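Local coordinates for arginine kinase (Anthopleura japonica, PDB 4RF6), which catalyses the reversible transfer of a phosphoryl group from ATP to L-arginine, giving phosphoarginine and ADP, with two phosphagen kinase units in one chain, at residues K368-F373 against G406-D411; K399-A404 against Y434-P439; C424-G429 against P439-I444. All coordinates share one frame; numbering follows the deposited sequence. Where two conformers were deposited one is given.

Interaction 1. Residues K368-F373 against G406-D411; sequences KKRSVF and GISLYD
R370 lies along one face of the Y410 ring and ends on the carboxylate of D411. The apolar part is a CH-pi contact: CG of R370 stands 3.8 Å from the Y410 ring centroid, 12° off its normal. The chain runs on extended from CG to NE and carries the guanidinium past the ring edge, nearly parallel to the ring (planes 14° apart), with Y410 CD1 over its face.

The charged part is a salt bridge, R370 NH1 to D411 OD1 at 2.8 Å. The oxygen sits in the guanidinium plane, whereas the nitrogen approaches from above the carboxylate. S408 N holds D411 OD2 (2.9 Å), and D411 N in return donates to S408 OG (3.0 Å), completing the capping box that starts helix 409-418. R125 of the first phosphagen kinase unit pairs with D411 OD2.

One water accepts from Y410 OH and donates to the carbonyls of K369 and V372; others link R370 NH2 to D411 OD1 and R370 NH1 to S408 OG.

Helix 344-370, connecting the tandem units, is thus tied near its end to a helix N-terminus whose acidic side chain answers two arginines, probably favouring its charged form.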
# COMPACT_ATOMS: atom_id res chain seq x y z
N LYS A 368 5.40 14.10 -23.08
CA LYS A 368 5.04 14.46 -24.45
C LYS A 368 3.58 14.92 -24.54
O LYS A 368 3.28 15.96 -25.12
CB LYS A 368 5.27 13.28 -25.40
CG LYS A 368 5.11 13.65 -26.86
CD LYS A 368 4.77 12.45 -27.72
CE LYS A 368 4.50 12.89 -29.16
NZ LYS A 368 4.19 11.74 -30.05
N LYS A 369 2.69 14.12 -23.96
CA LYS A 369 1.25 14.41 -23.99
C LYS A 369 0.89 15.61 -23.11
O LYS A 369 -0.09 16.32 -23.37
CB LYS A 369 0.47 13.15 -23.58
CG LYS A 369 -1.02 13.35 -23.29
CD LYS A 369 -1.83 12.09 -23.63
CE LYS A 369 -0.98 10.81 -23.49
NZ LYS A 369 -1.76 9.54 -23.64
N ARG A 370 1.70 15.85 -22.08
CA ARG A 370 1.50 17.00 -21.19
C ARG A 370 2.16 18.27 -21.73
O ARG A 370 1.94 19.36 -21.20
CB ARG A 370 2.02 16.69 -19.78
CG ARG A 370 1.26 15.59 -19.04
CD ARG A 370 1.66 15.53 -17.57
NE ARG A 370 0.67 14.79 -16.78
CZ ARG A 370 0.63 14.76 -15.45
NH1 ARG A 370 1.53 15.41 -14.73
NH2 ARG A 370 -0.31 14.06 -14.84
N SER A 371 2.95 18.13 -22.79
CA SER A 371 3.67 19.26 -23.37
C SER A 371 2.75 20.21 -24.12
O SER A 371 3.16 21.29 -24.54
CB SER A 371 4.75 18.76 -24.33
OG SER A 371 4.16 18.10 -25.43
N VAL A 372 1.50 19.79 -24.29
CA VAL A 372 0.54 20.49 -25.13
C VAL A 372 -0.71 20.88 -24.34
O VAL A 372 -1.11 20.15 -23.43
CB VAL A 372 0.18 19.60 -26.35
CG1 VAL A 372 -1.24 19.83 -26.84
CG2 VAL A 372 1.19 19.81 -27.47
N PHE A 373 -1.31 22.02 -24.67
CA PHE A 373 -2.56 22.46 -24.05
C PHE A 373 -3.61 21.36 -24.12
O PHE A 373 -3.82 20.76 -25.17
CB PHE A 373 -3.09 23.72 -24.74
CG PHE A 373 -4.25 24.36 -24.03
CD1 PHE A 373 -4.03 25.29 -23.03
CD2 PHE A 373 -5.55 24.03 -24.37
CE1 PHE A 373 -5.09 25.89 -22.37
CE2 PHE A 373 -6.62 24.61 -23.72
CZ PHE A 373 -6.39 25.55 -22.72
N GLY A 406 8.57 18.99 -6.71
CA GLY A 406 8.42 18.37 -8.02
C GLY A 406 7.03 18.45 -8.64
O GLY A 406 6.74 17.74 -9.61
N ILE A 407 6.18 19.33 -8.11
CA ILE A 407 4.81 19.45 -8.60
C ILE A 407 4.73 20.36 -9.83
O ILE A 407 5.20 21.50 -9.79
CB ILE A 407 3.85 19.97 -7.51
CG1 ILE A 407 4.07 19.23 -6.18
CG2 ILE A 407 2.39 19.82 -7.96
CD1 ILE A 407 3.80 17.72 -6.27
N SER A 408 4.14 19.86 -10.91
CA SER A 408 3.95 20.68 -12.11
C SER A 408 2.54 21.26 -12.17
O SER A 408 1.67 20.88 -11.39
CB SER A 408 4.22 19.87 -13.37
OG SER A 408 3.17 18.95 -13.60
N LEU A 409 2.33 22.19 -13.09
CA LEU A 409 0.99 22.71 -13.35
C LEU A 409 0.07 21.57 -13.76
O LEU A 409 -1.09 21.51 -13.32
CB LEU A 409 1.01 23.75 -14.46
CG LEU A 409 -0.36 24.31 -14.84
CD1 LEU A 409 -0.89 25.19 -13.73
CD2 LEU A 409 -0.31 25.08 -16.16
N TYR A 410 0.57 20.68 -14.60
CA TYR A 410 -0.26 19.60 -15.11
C TYR A 410 -0.66 18.64 -13.99
O TYR A 410 -1.77 18.10 -14.00
CB TYR A 410 0.41 18.84 -16.26
CG TYR A 410 -0.57 18.47 -17.35
CD1 TYR A 410 -1.64 17.61 -17.09
CD2 TYR A 410 -0.43 18.97 -18.64
CE1 TYR A 410 -2.54 17.27 -18.08
CE2 TYR A 410 -1.33 18.63 -19.64
CZ TYR A 410 -2.38 17.79 -19.36
OH TYR A 410 -3.27 17.45 -20.35
N ASP A 411 0.25 18.43 -13.03
CA ASP A 411 -0.11 17.69 -11.82
C ASP A 411 -1.34 18.31 -11.18
O ASP A 411 -2.29 17.61 -10.81
CB ASP A 411 1.05 17.70 -10.81
CG ASP A 411 2.21 16.81 -11.22
OD1 ASP A 411 1.96 15.84 -11.96
OD2 ASP A 411 3.35 17.09 -10.80
O HOH W 1 -2.12 17.77 -22.78
O HOH W 2 -0.30 13.89 -12.10
O HOH W 3 3.88 16.95 -15.46

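Interaction 2. Residues K399-A404 against Y434-P439; sequences KDKKTA and YTLFAP
Part of the small helical domain that opens the second phosphagen kinase unit is the loop between helices 392-398 and 409-418, which packs on the junction of helices 433-436 and 438-448, with K401, K402 and T403 against L436 and F437. L436 fills the central place. Its CG is anti to the backbone N (chi1 -177°), which carries the two methyls out to the loop, where they divide the work. CD1 meets the aliphatic part of K401, 3.8 Å from K401 CD, while CD2 lies against the backbone between K402 and T403, reaching K402 O at 3.4 Å.

F437 marks the break between helix 433-436 and helix 438-448: it is the first residue to leave helical angles after the one and takes the N-cap position of the other. From this junction its ring turns under the loop. The carbonyl oxygen of K401 lies at the ring edge, near its plane, 3.6 Å from F437 CZ, and CG2 of T403 approaches CE2 obliquely at 4.1 Å. CG of L436 lies over one face of the same ring, displaced toward the rim, while L409 and C412 of helix 409-418 also pack on F437.

T403 faces two ways. Its methyl joins L436 and F437 in the apolar layer, and OG1 is hydrogen-bonded to D430 and to the backbone N of I407. A water donates to L436 O at 3.0 Å while accepting only a weak bond from K401 NZ.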
# COMPACT_ATOMS: atom_id res chain seq x y z
N LYS A 399 3.68 25.91 -17.78
CA LYS A 399 3.77 24.46 -17.98
C LYS A 399 5.12 23.81 -17.67
O LYS A 399 5.21 22.60 -17.47
CB LYS A 399 3.31 24.08 -19.40
CG LYS A 399 4.21 24.61 -20.51
CD LYS A 399 3.51 24.56 -21.86
CE LYS A 399 4.50 24.68 -23.01
NZ LYS A 399 5.31 23.44 -23.18
N ASP A 400 6.18 24.62 -17.60
CA ASP A 400 7.52 24.09 -17.42
C ASP A 400 8.07 24.33 -16.01
O ASP A 400 9.08 23.74 -15.62
CB ASP A 400 8.46 24.69 -18.46
CG ASP A 400 8.10 24.29 -19.88
OD1 ASP A 400 7.75 23.11 -20.09
OD2 ASP A 400 8.15 25.16 -20.78
N LYS A 401 7.39 25.19 -15.26
CA LYS A 401 7.79 25.49 -13.89
C LYS A 401 7.39 24.36 -12.95
O LYS A 401 6.35 23.73 -13.14
CB LYS A 401 7.14 26.79 -13.42
CG LYS A 401 7.45 28.00 -14.29
CD LYS A 401 6.74 29.23 -13.75
CE LYS A 401 7.34 30.51 -14.31
NZ LYS A 401 6.96 31.71 -13.49
N LYS A 402 8.22 24.10 -11.95
CA LYS A 402 7.93 23.05 -10.98
C LYS A 402 8.30 23.51 -9.58
O LYS A 402 9.24 24.29 -9.40
CB LYS A 402 8.69 21.78 -11.33
CG LYS A 402 8.18 21.06 -12.57
CD LYS A 402 8.92 19.75 -12.78
CE LYS A 402 8.07 18.74 -13.53
NZ LYS A 402 8.78 17.44 -13.70
N THR A 403 7.55 23.03 -8.59
CA THR A 403 7.81 23.35 -7.19
C THR A 403 9.03 22.58 -6.71
O THR A 403 9.48 21.65 -7.38
CB THR A 403 6.61 22.98 -6.28
OG1 THR A 403 6.57 21.56 -6.08
CG2 THR A 403 5.30 23.44 -6.91
N ALA A 404 9.56 22.95 -5.55
CA ALA A 404 10.70 22.26 -4.96
C ALA A 404 10.40 20.77 -4.73
O ALA A 404 11.32 19.95 -4.73
CB ALA A 404 11.10 22.92 -3.66
N TYR A 434 0.35 27.30 -4.73
CA TYR A 434 -0.52 28.47 -4.61
C TYR A 434 0.22 29.76 -4.96
O TYR A 434 -0.41 30.76 -5.29
CB TYR A 434 -1.12 28.58 -3.20
CG TYR A 434 -2.26 27.63 -2.95
CD1 TYR A 434 -3.53 27.88 -3.47
CD2 TYR A 434 -2.08 26.48 -2.18
CE1 TYR A 434 -4.58 27.01 -3.24
CE2 TYR A 434 -3.13 25.61 -1.94
CZ TYR A 434 -4.37 25.87 -2.48
OH TYR A 434 -5.41 25.00 -2.25
N THR A 435 1.54 29.73 -4.88
CA THR A 435 2.35 30.88 -5.25
C THR A 435 2.93 30.74 -6.66
O THR A 435 2.84 31.66 -7.47
CB THR A 435 3.50 31.12 -4.27
OG1 THR A 435 2.97 31.43 -2.97
CG2 THR A 435 4.35 32.30 -4.73
N LEU A 436 3.51 29.58 -6.94
CA LEU A 436 4.15 29.37 -8.23
C LEU A 436 3.14 29.35 -9.36
O LEU A 436 3.40 29.85 -10.45
CB LEU A 436 4.97 28.07 -8.23
CG LEU A 436 5.75 27.74 -9.50
CD1 LEU A 436 6.58 28.93 -9.93
CD2 LEU A 436 6.66 26.54 -9.27
N PHE A 437 1.96 28.78 -9.11
CA PHE A 437 0.91 28.76 -10.13
C PHE A 437 -0.23 29.72 -9.77
O PHE A 437 -1.37 29.52 -10.18
CB PHE A 437 0.41 27.33 -10.35
CG PHE A 437 1.51 26.33 -10.59
CD1 PHE A 437 2.36 26.46 -11.69
CD2 PHE A 437 1.71 25.27 -9.71
CE1 PHE A 437 3.38 25.55 -11.91
CE2 PHE A 437 2.73 24.35 -9.92
CZ PHE A 437 3.57 24.49 -11.03
N ALA A 438 0.10 30.76 -9.02
CA ALA A 438 -0.87 31.80 -8.64
C ALA A 438 -1.73 32.37 -9.77
O ALA A 438 -2.93 32.58 -9.56
CB ALA A 438 -0.18 32.94 -7.86
N PRO A 439 -1.14 32.64 -10.96
CA PRO A 439 -2.00 33.16 -12.03
C PRO A 439 -3.21 32.27 -12.31
O PRO A 439 -4.23 32.79 -12.78
CB PRO A 439 -1.06 33.18 -13.24
CG PRO A 439 0.27 33.46 -12.65
CD PRO A 439 0.28 32.68 -11.35
O HOH W 4 4.58 32.56 -11.19

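Interaction 3. Residues C424-G429 against P439-I444; sequences CGVYAG and PLFDKI
V426 pushes its forked side chain into the flank of helix 438-448, meeting L440, F441 and I444, and can be followed outward atom by atom. CB points at the helix and comes within 4.1 Å of I444 CD1. There the chain divides. CG1, anti to the backbone N (chi1 -171°), goes to F441, lying 3.5 Å from F441 CZ and almost as near to CE2, in an approach oblique to the ring. CG2 takes the other side, where it presses on I444 CD1 at 3.5 Å, tighter than usual for two carbons, and meets L440 CD2 tip to tip at 4.2 Å. Each methyl of the valine therefore has its own partners, one aromatic and one aliphatic, and L440 and I444, one helical turn apart, receive the same branch.

The next residues of the loop carry the contact along the F441 ring. The carbonyl oxygen of Y427 lies near the ring plane, 3.6 Å from F441 CZ, and A428 CB is 3.8 Å from F441 CE2. Y434 adds a second aromatic ring, inclined to that of F441 by about 60°, and touches A428 as well. L386 and L385 of helix 385-389 cover V426 and I444 respectively, joining a further helix of this small domain to the packing. Beyond the helix, the backbone of A428 is hydrogen-bonded to G629 in the catalytic part of the second unit.

The contact between loop and helix is apolar and buried, and its cohesion rests on the fit of F441, L440 and I444 around the two methyls of V426, a fit that is tight where CG2 meets I444 CD1.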
# COMPACT_ATOMS: atom_id res chain seq x y z
N CYS A 424 -14.33 22.43 -9.97
CA CYS A 424 -13.09 23.19 -9.89
C CYS A 424 -12.07 22.60 -10.86
O CYS A 424 -11.78 23.18 -11.91
CB CYS A 424 -12.54 23.16 -8.46
SG CYS A 424 -13.79 23.54 -7.19
N GLY A 425 -11.54 21.43 -10.51
CA GLY A 425 -10.63 20.73 -11.38
C GLY A 425 -9.18 21.00 -11.10
O GLY A 425 -8.30 20.57 -11.86
N VAL A 426 -8.91 21.72 -10.01
CA VAL A 426 -7.53 22.04 -9.64
C VAL A 426 -7.22 21.67 -8.20
O VAL A 426 -7.94 22.05 -7.27
CB VAL A 426 -7.21 23.52 -9.89
CG1 VAL A 426 -5.72 23.77 -9.72
CG2 VAL A 426 -7.61 23.90 -11.30
N TYR A 427 -6.14 20.92 -8.02
CA TYR A 427 -5.68 20.54 -6.69
C TYR A 427 -4.26 21.05 -6.54
O TYR A 427 -3.52 21.09 -7.51
CB TYR A 427 -5.72 19.02 -6.54
CG TYR A 427 -7.11 18.44 -6.47
CD1 TYR A 427 -7.85 18.18 -7.63
CD2 TYR A 427 -7.70 18.16 -5.25
CE1 TYR A 427 -9.13 17.64 -7.56
CE2 TYR A 427 -8.97 17.62 -5.18
CZ TYR A 427 -9.68 17.37 -6.32
OH TYR A 427 -10.95 16.83 -6.21
N ALA A 428 -3.89 21.46 -5.33
CA ALA A 428 -2.50 21.86 -5.06
C ALA A 428 -1.72 20.67 -4.50
O ALA A 428 -2.19 20.01 -3.56
CB ALA A 428 -2.46 23.03 -4.09
N GLY A 429 -0.54 20.39 -5.05
CA GLY A 429 0.28 19.29 -4.56
C GLY A 429 1.09 19.70 -3.34
O GLY A 429 1.53 18.86 -2.55
N PRO A 439 -1.14 32.64 -10.96
CA PRO A 439 -2.00 33.16 -12.03
C PRO A 439 -3.21 32.27 -12.31
O PRO A 439 -4.23 32.79 -12.78
CB PRO A 439 -1.06 33.18 -13.24
CG PRO A 439 0.27 33.46 -12.65
CD PRO A 439 0.28 32.68 -11.35
N LEU A 440 -3.12 30.98 -12.00
CA LEU A 440 -4.28 30.10 -12.10
C LEU A 440 -5.04 29.98 -10.78
O LEU A 440 -6.26 30.14 -10.74
CB LEU A 440 -3.88 28.70 -12.59
CG LEU A 440 -5.09 27.76 -12.68
CD1 LEU A 440 -6.08 28.31 -13.69
CD2 LEU A 440 -4.71 26.32 -13.02
N PHE A 441 -4.31 29.68 -9.70
CA PHE A 441 -4.92 29.44 -8.40
C PHE A 441 -5.66 30.67 -7.83
O PHE A 441 -6.72 30.51 -7.22
CB PHE A 441 -3.89 28.93 -7.39
CG PHE A 441 -3.64 27.45 -7.46
CD1 PHE A 441 -2.63 26.93 -8.27
CD2 PHE A 441 -4.40 26.56 -6.70
CE1 PHE A 441 -2.40 25.57 -8.34
CE2 PHE A 441 -4.17 25.20 -6.75
CZ PHE A 441 -3.16 24.70 -7.58
N ASP A 442 -5.10 31.87 -8.02
CA ASP A 442 -5.75 33.08 -7.50
C ASP A 442 -7.15 33.22 -8.07
O ASP A 442 -8.10 33.56 -7.35
CB ASP A 442 -4.95 34.33 -7.87
CG ASP A 442 -3.66 34.45 -7.11
OD1 ASP A 442 -3.41 33.61 -6.22
OD2 ASP A 442 -2.89 35.40 -7.40
N LYS A 443 -7.28 32.98 -9.37
CA LYS A 443 -8.55 33.12 -10.06
C LYS A 443 -9.58 32.09 -9.59
O LYS A 443 -10.77 32.40 -9.48
CB LYS A 443 -8.35 33.02 -11.58
CG LYS A 443 -7.64 34.23 -12.18
CD LYS A 443 -7.28 34.02 -13.65
CE LYS A 443 -6.46 35.19 -14.20
NZ LYS A 443 -5.11 35.30 -13.54
N ILE A 444 -9.13 30.87 -9.33
CA ILE A 444 -10.04 29.82 -8.85
C ILE A 444 -10.44 30.05 -7.40
O ILE A 444 -11.61 29.89 -7.04
CB ILE A 444 -9.44 28.42 -9.05
CG1 ILE A 444 -9.52 28.03 -10.52
CG2 ILE A 444 -10.18 27.38 -8.24
CD1 ILE A 444 -8.32 27.27 -10.99

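Overall arrangement
From the N terminus, the chain leaves the first unit along helix 344-370, and interaction 1 closes the first loop by bringing the start of helix 409-418 back to the end of that connecting helix. Interaction 2 begins inside this loop, at 399-404, and closes beyond it at 434-439, so the two cross. Interaction 3 opens at 424-429, after interaction 1 has closed, and crosses interaction 2, with which it shares P439 and helix 438-448. F437 packs against the backbone at 407-409, and L409 touches L440. The crossed contacts thus interlock the connecting helix with the loops and helices of the second N-terminal domain, while interactions 1 and 3 follow in series.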